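Local coordinates for protein D-threo-3-hydroxyaspartate dehydratase (Delftia, PDB 3WQC) that catalyses the pyridoxal phosphate-dependent deamination of D-threo-3-hydroxyaspartate to oxaloacetate and ammonia, and also dehydrates D-serine and two L-hydroxyaspartate isomers, at residues S96-P99 / H100-P103. Sequence-based numbering, arbitrary orientation. Where two conformers were deposited one is given.
Sequences SMAP and HRLP
R101 runs back alongside A98 and illustrates how one long side chain can tie a turn to both its own loop and a neighbouring subunit. Its CB lies 3.6 Å from the CE of M97 and equally near the carbonyl O of A98. The chain then bends at chi3 (-86°), which sets one face of the guanidinium against the A98 methyl: that CB meets NE, CZ and NH2, the last being nearest at 3.6 Å. At the edge, in plane, NH2 gives a hydrogen bond of 2.9 Å to a water that in turn donates to the O of S96. NH1 pairs with D19 and NH2 with D287 of the second subunit in salt bridges, and the same D19 is hydrogen-bonded to H100 NE2. On the backbone, R101 N hydrogen-bonds to A98 O, and L102 N to P99 O at 2.9 Å, with an N-H...O angle of 163°. M97, its CG anti to the backbone N (chi1 -178°), brings CE within 3.8 Å of L102 CD2; both side chains pack on L117 of strand 114-119, while L102 also reaches I128 and F131 of helix 122-135. With an alanine at L102, a gap is likely to open beside M97 CE, and I128 and F131 to lose a packing partner. Successive i to i+3 bonds mark a 3-10 turn leading into a helix, here between strand 90-93 and helix 102-110 of the alanine racemase-type TIM barrel.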
ATOM      1  N   SER B  96     -15.053  -6.335 -14.024  1.00  9.85           N
ATOM      2  CA  SER B  96     -15.795  -5.962 -15.253  0.50  9.56           C
ATOM      3  C   SER B  96     -14.787  -5.674 -16.365  1.00  9.42           C
ATOM      4  O   SER B  96     -13.889  -4.823 -16.226  1.00 10.11           O
ATOM      5  CB  SER B  96     -16.558  -4.653 -14.969  0.50 13.53           C
ATOM      6  OG  SER B  96     -17.439  -4.744 -13.897  0.50 15.13           O
ATOM      7  N   MET B  97     -14.934  -6.338 -17.524  1.00 10.14           N
ATOM      8  CA  MET B  97     -13.902  -6.305 -18.564  1.00 10.51           C
ATOM      9  C   MET B  97     -13.825  -4.931 -19.229  1.00 11.13           C
ATOM     10  O   MET B  97     -14.883  -4.402 -19.710  1.00 12.38           O
ATOM     11  CB  MET B  97     -14.211  -7.381 -19.605  1.00 12.04           C
ATOM     12  CG  MET B  97     -13.150  -7.445 -20.687  1.00 12.26           C
ATOM     13  SD  MET B  97     -11.515  -7.857 -19.973  1.00 12.79           S
ATOM     14  CE  MET B  97     -10.577  -7.919 -21.516  1.00 12.41           C
ATOM     15  N   ALA B  98     -12.602  -4.347 -19.359  1.00 10.17           N
ATOM     16  CA  ALA B  98     -12.402  -3.145 -20.114  1.00  9.80           C
ATOM     17  C   ALA B  98     -12.121  -3.534 -21.562  1.00 10.72           C
ATOM     18  O   ALA B  98     -11.244  -4.384 -21.821  1.00 11.74           O
ATOM     19  CB  ALA B  98     -11.178  -2.429 -19.577  1.00 12.05           C
ATOM     20  N   PRO B  99     -12.842  -2.941 -22.533  1.00 10.85           N
ATOM     21  CA  PRO B  99     -12.556  -3.285 -23.928  1.00 12.57           C
ATOM     22  C   PRO B  99     -11.105  -3.183 -24.337  1.00 11.84           C
ATOM     23  O   PRO B  99     -10.618  -4.026 -25.138  1.00 12.65           O
ATOM     24  CB  PRO B  99     -13.467  -2.265 -24.680  1.00 15.62           C
ATOM     25  CG  PRO B  99     -14.659  -2.095 -23.737  1.00 16.68           C
ATOM     26  CD  PRO B  99     -14.013  -2.037 -22.333  1.00 12.62           C
ATOM     27  N   HIS B 100     -10.353  -2.200 -23.801  1.00 10.81           N
ATOM     28  CA  HIS B 100      -8.955  -2.061 -24.276  1.00 11.38           C
ATOM     29  C   HIS B 100      -8.053  -3.207 -23.849  1.00 11.02           C
ATOM     30  O   HIS B 100      -6.955  -3.357 -24.436  1.00 13.64           O
ATOM     31  CB  HIS B 100      -8.354  -0.726 -23.836  1.00 13.23           C
ATOM     32  CG  HIS B 100      -7.938  -0.652 -22.411  1.00 12.38           C
ATOM     33  ND1 HIS B 100      -8.770  -0.256 -21.380  1.00 16.63           N
ATOM     34  CD2 HIS B 100      -6.715  -0.989 -21.848  1.00 16.55           C
ATOM     35  CE1 HIS B 100      -8.063  -0.346 -20.197  1.00 17.08           C
ATOM     36  NE2 HIS B 100      -6.786  -0.794 -20.508  1.00 16.04           N
ATOM     37  N   ARG B 101      -8.495  -4.023 -22.861  1.00 10.10           N
ATOM     38  CA  ARG B 101      -7.742  -5.184 -22.443  1.00 10.50           C
ATOM     39  C   ARG B 101      -8.057  -6.428 -23.272  1.00 10.12           C
ATOM     40  O   ARG B 101      -7.493  -7.504 -23.014  1.00 11.59           O
ATOM     41  CB  ARG B 101      -7.968  -5.473 -20.956  1.00 11.38           C
ATOM     42  CG  ARG B 101      -7.091  -4.513 -20.100  1.00 13.49           C
ATOM     43  CD  ARG B 101      -7.087  -4.873 -18.617  1.00 14.19           C
ATOM     44  NE  ARG B 101      -8.208  -4.285 -17.866  1.00 12.89           N
ATOM     45  CZ  ARG B 101      -8.173  -3.056 -17.324  1.00 10.89           C
ATOM     46  NH1 ARG B 101      -7.084  -2.249 -17.474  1.00 11.41           N
ATOM     47  NH2 ARG B 101      -9.214  -2.658 -16.578  1.00 11.77           N
ATOM     48  N   LEU B 102      -8.978  -6.307 -24.267  1.00 10.12           N
ATOM     49  CA  LEU B 102      -9.343  -7.526 -25.021  1.00 12.01           C
ATOM     50  C   LEU B 102      -8.159  -8.202 -25.786  1.00 11.21           C
ATOM     51  O   LEU B 102      -8.073  -9.410 -25.806  1.00 11.83           O
ATOM     52  CB  LEU B 102     -10.523  -7.226 -25.966  1.00 11.98           C
ATOM     53  CG  LEU B 102     -11.853  -7.230 -25.173  1.00 10.35           C
ATOM     54  CD1 LEU B 102     -12.939  -6.537 -25.999  1.00 12.78           C
ATOM     55  CD2 LEU B 102     -12.292  -8.693 -24.863  1.00 13.65           C
ATOM     56  N   PRO B 103      -7.227  -7.404 -26.359  1.00 11.47           N
ATOM     57  CA  PRO B 103      -6.075  -8.088 -27.028  1.00 12.12           C
ATOM     58  C   PRO B 103      -5.301  -8.915 -26.038  1.00 12.27           C
ATOM     59  O   PRO B 103      -4.900 -10.034 -26.375  1.00 13.11           O
ATOM     60  CB  PRO B 103      -5.252  -6.903 -27.600  1.00 15.11           C
ATOM     61  CG  PRO B 103      -6.367  -5.800 -27.937  1.00 13.47           C
ATOM     62  CD  PRO B 103      -7.288  -5.950 -26.676  1.00 13.18           C
TER
HETATM   63  O   HOH W   1     -11.156  -4.829 -16.679  1.00 11.26           O